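Local coordinates for Alr1585 protein (Nostoc sp., PDB 5C2I) that is a haem-containing DyP-type peroxidase that probably reduces hydrogen peroxide while oxidising dyes and other bulky substrates, at residues Y253-K258 with L384-F389; T331-P336 with G416-I421; D29-I34 with F457-S462. The protein carries 1 engineered substitution. All coordinates share one frame; numbering follows the deposited sequence.

Contact 1. Residues Y253-K258 with L384-F389; sequences YLVYRK and LLFLCF. With HEM (protoporphyrin IX containing Fe), chain E.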
loop_
_atom_site.group_PDB
_atom_site.type_symbol
_atom_site.label_atom_id
_atom_site.label_comp_id
_atom_site.label_asym_id
_atom_site.label_seq_id
_atom_site.Cartn_x
_atom_site.Cartn_y
_atom_site.Cartn_z
ATOM N N TYR A 253 38.798 2.951 9.393
ATOM C CA TYR A 253 39.107 2.187 8.200
ATOM C C TYR A 253 37.881 1.442 7.690
ATOM O O TYR A 253 37.190 0.778 8.451
ATOM C CB TYR A 253 40.229 1.183 8.474
ATOM C CG TYR A 253 41.564 1.823 8.723
ATOM C CD1 TYR A 253 42.330 2.307 7.643
ATOM C CD2 TYR A 253 42.068 1.981 10.006
ATOM C CE1 TYR A 253 43.539 2.937 7.864
ATOM C CE2 TYR A 253 43.319 2.542 10.236
ATOM C CZ TYR A 253 44.056 3.016 9.150
ATOM O OH TYR A 253 45.283 3.605 9.379
ATOM N N LEU A 254 37.636 1.589 6.393
ATOM C CA LEU A 254 36.530 0.994 5.708
ATOM C C LEU A 254 36.984 -0.198 4.872
ATOM O O LEU A 254 37.928 -0.089 4.073
ATOM C CB LEU A 254 35.852 2.013 4.798
ATOM C CG LEU A 254 34.744 1.491 3.879
ATOM C CD1 LEU A 254 33.534 0.995 4.619
ATOM C CD2 LEU A 254 34.342 2.548 2.848
ATOM N N VAL A 255 36.291 -1.310 5.006
ATOM C CA VAL A 255 36.411 -2.447 4.093
ATOM C C VAL A 255 35.150 -2.404 3.226
ATOM O O VAL A 255 34.041 -2.368 3.767
ATOM C CB VAL A 255 36.429 -3.768 4.880
ATOM C CG1 VAL A 255 36.247 -4.979 3.936
ATOM C CG2 VAL A 255 37.698 -3.909 5.687
ATOM N N TYR A 256 35.314 -2.389 1.912
ATOM C CA TYR A 256 34.200 -2.428 0.944
ATOM C C TYR A 256 34.390 -3.650 0.062
ATOM O O TYR A 256 35.455 -3.800 -0.537
ATOM C CB TYR A 256 34.188 -1.146 0.086
ATOM C CG TYR A 256 32.954 -0.964 -0.763
ATOM C CD1 TYR A 256 32.624 -1.874 -1.810
ATOM C CD2 TYR A 256 32.113 0.074 -0.547
ATOM C CE1 TYR A 256 31.474 -1.714 -2.549
ATOM C CE2 TYR A 256 30.978 0.268 -1.323
ATOM C CZ TYR A 256 30.647 -0.631 -2.299
ATOM O OH TYR A 256 29.526 -0.430 -3.045
ATOM N N ARG A 257 33.374 -4.523 0.008
ATOM C CA ARG A 257 33.401 -5.741 -0.799
ATOM C C ARG A 257 32.057 -5.960 -1.426
ATOM O O ARG A 257 31.032 -5.938 -0.713
ATOM C CB ARG A 257 33.784 -6.949 0.047
ATOM C CG ARG A 257 35.249 -6.904 0.537
ATOM C CD ARG A 257 35.545 -7.875 1.660
ATOM N NE ARG A 257 35.491 -9.292 1.311
ATOM C CZ ARG A 257 36.441 -9.968 0.656
ATOM N NH1 ARG A 257 37.528 -9.375 0.153
ATOM N NH2 ARG A 257 36.283 -11.263 0.469
ATOM N N LYS A 258 32.042 -6.147 -2.760
ATOM C CA LYS A 258 30.810 -6.459 -3.450
ATOM C C LYS A 258 30.624 -7.983 -3.469
ATOM O O LYS A 258 31.455 -8.691 -4.047
ATOM C CB LYS A 258 30.806 -5.893 -4.846
ATOM C CG LYS A 258 29.529 -6.202 -5.612
ATOM C CD LYS A 258 29.461 -5.458 -6.958
ATOM C CE LYS A 258 28.102 -5.643 -7.634
ATOM N NZ LYS A 258 27.932 -4.869 -8.891
ATOM N N LEU A 384 25.137 -8.247 -1.715
ATOM C CA LEU A 384 25.387 -7.386 -0.623
ATOM C C LEU A 384 26.565 -6.499 -0.927
ATOM O O LEU A 384 27.654 -6.978 -1.275
ATOM C CB LEU A 384 25.701 -8.207 0.656
ATOM C CG LEU A 384 25.765 -7.409 1.958
ATOM C CD1 LEU A 384 24.357 -6.995 2.383
ATOM C CD2 LEU A 384 26.452 -8.223 3.069
ATOM N N LEU A 385 26.352 -5.185 -0.758
ATOM C CA LEU A 385 27.479 -4.249 -0.720
ATOM C C LEU A 385 27.951 -4.222 0.718
ATOM O O LEU A 385 27.320 -3.581 1.587
ATOM C CB LEU A 385 27.089 -2.864 -1.225
ATOM C CG LEU A 385 26.473 -2.870 -2.632
ATOM C CD1 LEU A 385 25.980 -1.473 -2.991
ATOM C CD2 LEU A 385 27.462 -3.393 -3.662
ATOM N N PHE A 386 28.973 -5.019 0.994
ATOM C CA PHE A 386 29.488 -5.207 2.351
ATOM C C PHE A 386 30.410 -4.063 2.708
ATOM O O PHE A 386 31.446 -3.873 2.057
ATOM C CB PHE A 386 30.238 -6.548 2.450
ATOM C CG PHE A 386 30.826 -6.824 3.796
ATOM C CD1 PHE A 386 30.055 -7.429 4.793
ATOM C CD2 PHE A 386 32.142 -6.415 4.097
ATOM C CE1 PHE A 386 30.605 -7.705 6.042
ATOM C CE2 PHE A 386 32.694 -6.687 5.353
ATOM C CZ PHE A 386 31.915 -7.313 6.337
ATOM N N LEU A 387 30.020 -3.274 3.699
ATOM C CA LEU A 387 30.892 -2.217 4.241
ATOM C C LEU A 387 31.049 -2.459 5.725
ATOM O O LEU A 387 30.054 -2.716 6.394
ATOM C CB LEU A 387 30.271 -0.834 4.063
ATOM C CG LEU A 387 30.289 -0.203 2.656
ATOM C CD1 LEU A 387 29.237 -0.845 1.757
ATOM C CD2 LEU A 387 29.998 1.282 2.776
ATOM N N CYS A 388 32.272 -2.372 6.238
ATOM C CA CYS A 388 32.448 -2.362 7.674
ATOM C C CYS A 388 33.590 -1.443 8.083
ATOM O O CYS A 388 34.519 -1.212 7.294
ATOM C CB CYS A 388 32.630 -3.774 8.226
ATOM S SG CYS A 388 34.239 -4.545 7.943
ATOM N N PHE A 389 33.509 -0.982 9.335
ATOM C CA PHE A 389 34.466 -0.100 9.949
ATOM C C PHE A 389 35.199 -0.770 11.103
ATOM O O PHE A 389 34.659 -1.687 11.778
ATOM C CB PHE A 389 33.784 1.190 10.428
ATOM C CG PHE A 389 33.371 2.096 9.338
ATOM C CD1 PHE A 389 34.319 2.844 8.616
ATOM C CD2 PHE A 389 32.011 2.273 9.024
ATOM C CE1 PHE A 389 33.905 3.690 7.585
ATOM C CE2 PHE A 389 31.617 3.118 8.012
ATOM C CZ PHE A 389 32.555 3.833 7.291
HETATM C CHA HEM E . 25.823 -11.533 11.135
HETATM C CHB HEM E . 24.464 -12.529 6.616
HETATM C CHC HEM E . 28.943 -11.535 5.074
HETATM C CHD HEM E . 30.314 -10.797 9.629
HETATM C C1A HEM E . 25.064 -11.912 10.039
HETATM C C2A HEM E . 23.701 -12.330 10.091
HETATM C C3A HEM E . 23.326 -12.608 8.823
HETATM C C4A HEM E . 24.438 -12.339 7.994
HETATM C CMA HEM E . 21.974 -13.057 8.337
HETATM C CAA HEM E . 22.805 -12.449 11.331
HETATM C CBA HEM E . 22.029 -11.205 11.771
HETATM C CGA HEM E . 23.008 -10.114 12.110
HETATM O O1A HEM E . 23.562 -10.040 13.246
HETATM O O2A HEM E . 23.271 -9.279 11.243
HETATM C C1B HEM E . 25.578 -12.292 5.812
HETATM C C2B HEM E . 25.577 -12.416 4.379
HETATM C C3B HEM E . 26.790 -12.104 3.946
HETATM C C4B HEM E . 27.580 -11.843 5.152
HETATM C CMB HEM E . 24.394 -12.789 3.558
HETATM C CAB HEM E . 27.349 -11.990 2.576
HETATM C CBB HEM E . 26.607 -11.749 1.480
HETATM C C1C HEM E . 29.747 -11.291 6.199
HETATM C C2C HEM E . 31.118 -11.134 6.200
HETATM C C3C HEM E . 31.504 -10.948 7.502
HETATM C C4C HEM E . 30.341 -10.971 8.279
HETATM C CMC HEM E . 32.041 -11.099 5.017
HETATM C CAC HEM E . 32.844 -10.784 8.065
HETATM C CBC HEM E . 33.980 -11.258 7.617
HETATM C C1D HEM E . 29.129 -10.833 10.361
HETATM C C2D HEM E . 29.123 -10.558 11.794
HETATM C C3D HEM E . 27.895 -10.805 12.228
HETATM C C4D HEM E . 27.141 -11.186 11.013
HETATM C CMD HEM E . 30.284 -10.105 12.665
HETATM C CAD HEM E . 27.397 -10.623 13.632
HETATM C CBD HEM E . 27.634 -11.845 14.527
HETATM C CGD HEM E . 27.147 -11.555 15.909
HETATM O O1D HEM E . 26.332 -12.345 16.378
HETATM O O2D HEM E . 27.549 -10.548 16.588
HETATM N NA HEM E . 25.527 -11.996 8.760
HETATM N NB HEM E . 26.785 -12.032 6.205
HETATM N NC HEM E . 29.279 -11.290 7.480
HETATM N ND HEM E . 27.944 -11.281 9.941
HETATM FE FE HEM E . 27.394 -11.675 8.135
HETATM O O HOH W 1 27.023 -9.422 7.634
#

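Contact 2. Residues T331-P336 with G416-I421; sequences TRKTNP and GPDPLI. With HEM (protoporphyrin IX containing Fe), chain E.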
loop_
_atom_site.group_PDB
_atom_site.type_symbol
_atom_site.label_atom_id
_atom_site.label_comp_id
_atom_site.label_asym_id
_atom_site.label_seq_id
_atom_site.Cartn_x
_atom_site.Cartn_y
_atom_site.Cartn_z
ATOM N N THR A 331 26.901 -16.919 12.581
ATOM C CA THR A 331 26.945 -16.066 13.776
ATOM C C THR A 331 27.960 -16.515 14.782
ATOM O O THR A 331 28.647 -15.697 15.397
ATOM C CB THR A 331 25.562 -15.910 14.484
ATOM O OG1 THR A 331 25.057 -17.187 14.822
ATOM C CG2 THR A 331 24.565 -15.178 13.591
ATOM N N ARG A 332 28.117 -17.821 14.912
ATOM C CA ARG A 332 29.029 -18.352 15.897
ATOM C C ARG A 332 30.497 -18.350 15.421
ATOM O O ARG A 332 31.409 -18.236 16.243
ATOM C CB ARG A 332 28.599 -19.775 16.289
ATOM C CG ARG A 332 29.296 -20.305 17.535
ATOM C CD ARG A 332 28.550 -21.436 18.185
ATOM N NE ARG A 332 29.174 -21.810 19.438
ATOM C CZ ARG A 332 28.638 -22.626 20.345
ATOM N NH1 ARG A 332 27.423 -23.139 20.195
ATOM N NH2 ARG A 332 29.286 -22.834 21.490
ATOM N N LYS A 333 30.717 -18.442 14.106
ATOM C CA LYS A 333 32.047 -18.274 13.520
ATOM C C LYS A 333 32.533 -16.812 13.607
ATOM O O LYS A 333 33.674 -16.554 14.010
ATOM C CB LYS A 333 32.021 -18.654 12.056
ATOM C CG LYS A 333 32.061 -20.151 11.834
ATOM C CD LYS A 333 33.494 -20.687 11.920
ATOM C CE LYS A 333 33.799 -21.815 10.974
ATOM N NZ LYS A 333 35.256 -22.084 10.814
ATOM N N THR A 334 31.639 -15.868 13.319
ATOM C CA THR A 334 32.027 -14.471 13.249
ATOM C C THR A 334 31.979 -13.790 14.612
ATOM O O THR A 334 32.684 -12.798 14.822
ATOM C CB THR A 334 31.177 -13.688 12.235
ATOM O OG1 THR A 334 29.796 -13.770 12.602
ATOM C CG2 THR A 334 31.354 -14.201 10.852
ATOM N N ASN A 335 31.152 -14.293 15.525
ATOM C CA ASN A 335 31.102 -13.808 16.881
ATOM C C ASN A 335 30.982 -14.977 17.839
ATOM O O ASN A 335 29.885 -15.468 18.133
ATOM C CB ASN A 335 29.984 -12.813 17.126
ATOM C CG ASN A 335 30.050 -12.246 18.556
ATOM O OD1 ASN A 335 30.891 -12.678 19.365
ATOM N ND2 ASN A 335 29.146 -11.339 18.887
ATOM N N PRO A 336 32.132 -15.476 18.301
ATOM C CA PRO A 336 32.096 -16.686 19.115
ATOM C C PRO A 336 31.477 -16.500 20.511
ATOM O O PRO A 336 31.313 -17.496 21.225
ATOM C CB PRO A 336 33.592 -17.087 19.213
ATOM C CG PRO A 336 34.243 -16.464 18.029
ATOM C CD PRO A 336 33.497 -15.156 17.843
ATOM N N GLY A 416 34.971 -27.085 10.059
ATOM C CA GLY A 416 34.738 -26.769 8.658
ATOM C C GLY A 416 34.607 -25.267 8.501
ATOM O O GLY A 416 34.483 -24.534 9.475
ATOM N N PRO A 417 34.625 -24.794 7.255
ATOM C CA PRO A 417 34.432 -23.370 7.016
ATOM C C PRO A 417 33.013 -22.907 7.342
ATOM O O PRO A 417 32.063 -23.707 7.321
ATOM C CB PRO A 417 34.720 -23.221 5.523
ATOM C CG PRO A 417 34.560 -24.594 4.938
ATOM C CD PRO A 417 34.799 -25.576 6.028
ATOM N N ASP A 418 32.884 -21.604 7.636
ATOM C CA ASP A 418 31.581 -20.935 7.666
ATOM C C ASP A 418 30.844 -21.259 6.341
ATOM O O ASP A 418 31.402 -21.000 5.283
ATOM C CB ASP A 418 31.866 -19.431 7.804
ATOM C CG ASP A 418 30.633 -18.559 7.863
ATOM O OD1 ASP A 418 29.659 -18.769 7.090
ATOM O OD2 ASP A 418 30.696 -17.596 8.672
ATOM N N PRO A 419 29.635 -21.913 6.392
ATOM C CA PRO A 419 28.987 -22.368 5.148
ATOM C C PRO A 419 28.373 -21.226 4.355
ATOM O O PRO A 419 28.111 -21.367 3.156
ATOM C CB PRO A 419 27.883 -23.300 5.649
ATOM C CG PRO A 419 27.543 -22.725 6.995
ATOM C CD PRO A 419 28.872 -22.330 7.577
ATOM N N LEU A 420 28.247 -20.062 4.990
ATOM C CA LEU A 420 27.764 -18.885 4.298
ATOM C C LEU A 420 28.863 -18.138 3.560
ATOM O O LEU A 420 28.713 -17.851 2.382
ATOM C CB LEU A 420 27.077 -17.959 5.338
ATOM C CG LEU A 420 26.219 -16.840 4.787
ATOM C CD1 LEU A 420 25.013 -17.400 4.041
ATOM C CD2 LEU A 420 25.756 -15.897 5.912
ATOM N N ILE A 421 29.995 -17.837 4.231
ATOM C CA ILE A 421 31.024 -16.967 3.663
ATOM C C ILE A 421 32.439 -17.557 3.657
ATOM O O ILE A 421 33.383 -16.930 3.142
ATOM C CB ILE A 421 31.123 -15.601 4.419
ATOM C CG1 ILE A 421 31.610 -15.800 5.851
ATOM C CG2 ILE A 421 29.834 -14.860 4.386
ATOM C CD1 ILE A 421 32.167 -14.556 6.528
HETATM C CHA HEM E . 25.823 -11.533 11.135
HETATM C CHB HEM E . 24.464 -12.529 6.616
HETATM C CHC HEM E . 28.943 -11.535 5.074
HETATM C CHD HEM E . 30.314 -10.797 9.629
HETATM C C1A HEM E . 25.064 -11.912 10.039
HETATM C C2A HEM E . 23.701 -12.330 10.091
HETATM C C3A HEM E . 23.326 -12.608 8.823
HETATM C C4A HEM E . 24.438 -12.339 7.994
HETATM C CMA HEM E . 21.974 -13.057 8.337
HETATM C CAA HEM E . 22.805 -12.449 11.331
HETATM C CBA HEM E . 22.029 -11.205 11.771
HETATM C CGA HEM E . 23.008 -10.114 12.110
HETATM O O1A HEM E . 23.562 -10.040 13.246
HETATM O O2A HEM E . 23.271 -9.279 11.243
HETATM C C1B HEM E . 25.578 -12.292 5.812
HETATM C C2B HEM E . 25.577 -12.416 4.379
HETATM C C3B HEM E . 26.790 -12.104 3.946
HETATM C C4B HEM E . 27.580 -11.843 5.152
HETATM C CMB HEM E . 24.394 -12.789 3.558
HETATM C CAB HEM E . 27.349 -11.990 2.576
HETATM C CBB HEM E . 26.607 -11.749 1.480
HETATM C C1C HEM E . 29.747 -11.291 6.199
HETATM C C2C HEM E . 31.118 -11.134 6.200
HETATM C C3C HEM E . 31.504 -10.948 7.502
HETATM C C4C HEM E . 30.341 -10.971 8.279
HETATM C CMC HEM E . 32.041 -11.099 5.017
HETATM C CAC HEM E . 32.844 -10.784 8.065
HETATM C CBC HEM E . 33.980 -11.258 7.617
HETATM C C1D HEM E . 29.129 -10.833 10.361
HETATM C C2D HEM E . 29.123 -10.558 11.794
HETATM C C3D HEM E . 27.895 -10.805 12.228
HETATM C C4D HEM E . 27.141 -11.186 11.013
HETATM C CMD HEM E . 30.284 -10.105 12.665
HETATM C CAD HEM E . 27.397 -10.623 13.632
HETATM C CBD HEM E . 27.634 -11.845 14.527
HETATM C CGD HEM E . 27.147 -11.555 15.909
HETATM O O1D HEM E . 26.332 -12.345 16.378
HETATM O O2D HEM E . 27.549 -10.548 16.588
HETATM N NA HEM E . 25.527 -11.996 8.760
HETATM N NB HEM E . 26.785 -12.032 6.205
HETATM N NC HEM E . 29.279 -11.290 7.480
HETATM N ND HEM E . 27.944 -11.281 9.941
HETATM FE FE HEM E . 27.394 -11.675 8.135
HETATM O O HOH W 1 27.023 -9.422 7.634
#

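Contact 3. Residues D29-I34 with F457-S462; sequences DLQGNI and FAPSIS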
loop_
_atom_site.group_PDB
_atom_site.type_symbol
_atom_site.label_atom_id
_atom_site.label_comp_id
_atom_site.label_asym_id
_atom_site.label_seq_id
_atom_site.Cartn_x
_atom_site.Cartn_y
_atom_site.Cartn_z
ATOM N N ASP A 29 34.327 16.676 14.176
ATOM C CA ASP A 29 35.336 16.449 13.114
ATOM C C ASP A 29 35.359 15.049 12.559
ATOM O O ASP A 29 36.106 14.760 11.577
ATOM C CB ASP A 29 36.753 16.832 13.609
ATOM C CG ASP A 29 37.695 17.238 12.454
ATOM O OD1 ASP A 29 37.180 17.779 11.454
ATOM O OD2 ASP A 29 38.948 17.098 12.602
ATOM N N LEU A 30 34.568 14.164 13.160
ATOM C CA LEU A 30 34.466 12.754 12.700
ATOM C C LEU A 30 33.340 12.673 11.700
ATOM O O LEU A 30 32.244 13.229 11.936
ATOM C CB LEU A 30 34.133 11.843 13.886
ATOM C CG LEU A 30 33.853 10.362 13.600
ATOM C CD1 LEU A 30 35.146 9.669 13.153
ATOM C CD2 LEU A 30 33.300 9.673 14.823
ATOM N N GLN A 31 33.548 11.955 10.619
ATOM C CA GLN A 31 32.460 11.718 9.657
ATOM C C GLN A 31 31.351 10.831 10.278
ATOM O O GLN A 31 31.603 9.999 11.143
ATOM C CB GLN A 31 32.977 11.028 8.395
ATOM C CG GLN A 31 33.860 11.911 7.543
ATOM C CD GLN A 31 34.112 11.318 6.178
ATOM O OE1 GLN A 31 33.168 10.986 5.442
ATOM N NE2 GLN A 31 35.372 11.193 5.820
ATOM N N GLY A 32 30.124 11.029 9.825
ATOM C CA GLY A 32 28.998 10.173 10.161
ATOM C C GLY A 32 29.088 8.778 9.558
ATOM O O GLY A 32 30.039 8.455 8.828
ATOM N N ASN A 33 28.105 7.937 9.911
ATOM C CA ASN A 33 27.975 6.554 9.428
ATOM C C ASN A 33 28.978 5.589 10.038
ATOM O O ASN A 33 28.948 4.394 9.725
ATOM C CB ASN A 33 28.055 6.500 7.886
ATOM C CG ASN A 33 27.468 5.236 7.286
ATOM O OD1 ASN A 33 26.468 4.691 7.764
ATOM N ND2 ASN A 33 28.075 4.785 6.192
ATOM N N ILE A 34 29.805 6.067 10.953
ATOM C CA ILE A 34 30.820 5.235 11.559
ATOM C C ILE A 34 30.328 4.747 12.942
ATOM O O ILE A 34 30.049 3.580 13.096
ATOM C CB ILE A 34 32.161 5.976 11.640
ATOM C CG1 ILE A 34 32.667 6.290 10.201
ATOM C CG2 ILE A 34 33.212 5.135 12.354
ATOM C CD1 ILE A 34 33.813 7.324 10.143
ATOM N N PHE A 457 40.305 4.744 4.059
ATOM C CA PHE A 457 40.261 5.474 5.328
ATOM C C PHE A 457 39.253 6.600 5.158
ATOM O O PHE A 457 39.215 7.248 4.102
ATOM C CB PHE A 457 41.627 6.030 5.642
ATOM C CG PHE A 457 41.729 6.659 7.000
ATOM C CD1 PHE A 457 41.609 5.895 8.145
ATOM C CD2 PHE A 457 41.949 7.996 7.125
ATOM C CE1 PHE A 457 41.691 6.467 9.400
ATOM C CE2 PHE A 457 42.100 8.595 8.385
ATOM C CZ PHE A 457 41.923 7.824 9.531
ATOM N N ALA A 458 38.386 6.768 6.157
ATOM C CA ALA A 458 37.501 7.923 6.275
ATOM C C ALA A 458 38.264 9.003 7.027
ATOM O O ALA A 458 38.398 8.910 8.242
ATOM C CB ALA A 458 36.243 7.550 7.040
ATOM N N PRO A 459 38.788 10.035 6.323
ATOM C CA PRO A 459 39.565 11.029 7.042
ATOM C C PRO A 459 38.709 11.965 7.885
ATOM O O PRO A 459 37.503 12.029 7.705
ATOM C CB PRO A 459 40.281 11.808 5.915
ATOM C CG PRO A 459 40.072 11.013 4.680
ATOM C CD PRO A 459 38.786 10.278 4.879
ATOM N N SER A 460 39.346 12.683 8.800
ATOM C CA SER A 460 38.685 13.737 9.550
ATOM C C SER A 460 38.253 14.805 8.566
ATOM O O SER A 460 38.851 14.955 7.473
ATOM C CB SER A 460 39.654 14.330 10.591
ATOM O OG SER A 460 40.745 15.012 9.978
ATOM N N ILE A 461 37.194 15.512 8.921
ATOM C CA ILE A 461 36.629 16.537 8.076
ATOM C C ILE A 461 37.603 17.725 7.891
ATOM O O ILE A 461 37.758 18.213 6.763
ATOM C CB ILE A 461 35.249 16.987 8.602
ATOM C CG1 ILE A 461 34.275 15.792 8.454
ATOM C CG2 ILE A 461 34.775 18.225 7.850
ATOM C CD1 ILE A 461 32.949 15.958 9.168
ATOM N N SER A 462 38.288 18.118 8.955
ATOM C CA SER A 462 39.257 19.226 8.894
ATOM C C SER A 462 40.375 18.932 7.909
ATOM O O SER A 462 40.790 19.826 7.151
ATOM C CB SER A 462 39.824 19.584 10.290
ATOM O OG SER A 462 40.497 18.472 10.891
HETATM O O HOH W 2 36.281 10.959 10.125
#

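Contact 1. Residues Y253-K258 with L384-F389
Val-255 and Arg-257 face Cys-388 and Phe-386 as hydrogen-bonded pairs of two antiparallel strands. The Val-255 N-H meets Cys-388 O at 2.9 Å, almost straight at 170°, and Phe-386 N reaches Arg-257 O at 2.8 Å; the return bonds, from Cys-388 N to Val-255 O and from Arg-257 N to Phe-386 O, complete the ladder.

Apolar contacts fill the face of Leu-254, Tyr-256 and Leu-387. Leu-254 CD1 lies over the face of the Phe-389 ring, 4.2 Å from its centroid in a CH-pi contact, and also meets Leu-387 CB at 3.8 Å. Tyr-256 runs alongside Leu-387, with Tyr-256 CD2 3.7 Å from Leu-387 CG. The Tyr-256 hydroxyl bonds to His-45 of the other large sheet.

On the opposite face Val-255 CB touches Cys-388 SG. With CG anti to the backbone N (chi1 179°), the Phe-386 ring extends to the haem, where CE1 comes within 3.5 Å of HEM C2C, on the iron's water-bearing side; Leu-384 CB abuts the vinyl carbon HEM CBB at 3.7 Å. Such a sheet, one face turned to its partner sheet and the other to the cofactor, is characteristic of the paired ferredoxin-like domains of DyP-type peroxidases.

Contact 2. Residues T331-P336 with G416-I421
This is a buried polar tether between the end of helix 330-334 and the loop after helix 397-405, made chiefly by Lys-333 with Gly-416 and Asp-418, on the haem side opposite the iron-bound water. Bends at chi2 (-82°) and chi3 bring Lys-333 NZ to Gly-416 O at 2.9 Å. The same ammonium group also bonds to the carbonyls of Phe-410 and Trp-404, so one buried charge gathers three backbone oxygens. Gly-416 adopts backbone angles that would drive any side chain's first carbon into the carbonyl oxygen of the residue before.

The Lys-333 and Asp-418 side chains run antiparallel past one another, their charged ends apart. Lys-333 CE rests 3.5 Å from Asp-418 N, and Lys-333 CB lies 3.8 Å from Asp-418 OD2. That carboxylate is committed to other partners. Its OD1 accepts from Leu-420 N at 2.8 Å, closing an Asx turn, and from Ile-421 N at 3.0 Å, the latter arriving 62° out of the carboxylate plane; OD2 bonds to His-330 ND1. An aspartate-histidine pair on this side of the haem is consistent with the proximal site of DyP-type peroxidases.

The folded loop and the helix end both line the cofactor. Ile-421 CG2 approaches HEM CHC at 3.5 Å and Leu-420 CD2 approaches HEM C1B at 3.6 Å, whereas Thr-334 lies against the pyrrole ring that carries HEM CMD. Just past the helix, Asn-335 ND2 gives HEM O2D a nearly straight bond (2.9 Å, 166°). Helix 397-405 lies alongside, with Ala-405 against Asp-418 and Ile-421 and Met-400 against Thr-334, and Ile-448 of strand 448-458 meets both Leu-420 and Ile-421.

Contact 3. Residues D29-I34 with F457-S462
The N-terminal end of helix 461-465, as it leaves strand 448-458, is met by Asp-29 at the close of helix 24-29. The backbone makes one link, Ile-461 N to Asp-29 O at 3.0 Å, and the carboxylate makes two more. With CG swung to the side away from the backbone N (chi1 -154°), Asp-29 presents OD1 to Ser-462 N at 2.8 Å and the syn lone pair of OD2 to Ser-462 OG at 2.7 Å; Ser-249 also bonds to OD2. Two bonds to one serine, both on the syn side of the carboxylate, fix its rotation. Replacing Asp-29 with an alanine would probably leave the Ser-462 amide and hydroxyl, and Ser-249, without this acceptor, while the backbone bond to Ile-461 N could remain.

Farther along, the extended side chain of Gln-31 sends NE2 to Pro-459 O at 3.0 Å, with the acceptor in the amide plane, and NE2 bonds to Phe-96 O as well. Water 2 bridges Gln-31 N and Pro-459 O. Ile-34 CD1 and Ala-458 CB add an apolar touch at 3.9 Å. Ser-460, also bonded to Asp-241, is the N-cap, its side chain capping a backbone N just beyond: a strand-to-helix turn with a capped helix start, docked on an incoming loop.

Overall arrangement
Followed from the N terminus, the chain first leaves residues 29-34, which wait until 457-462, near the C terminus, before contact 3 closes the widest loop. Contacts 1 and 2 are both nested inside it. They cross each other, because 331-336 falls between the two strands of contact 1 and 384-389 falls between the two segments of contact 2. The haem is their common ground: the two contacts, with centres 18 Å apart, approach it without touching one another. Contacts 1 and 3 do touch, through Phe-389 with Ile-34 and Tyr-253 with Phe-457, and strands 250-261 and 448-458 are sheet neighbours. The three thus join segments near the two chain ends, the sheet and the cofactor pocket.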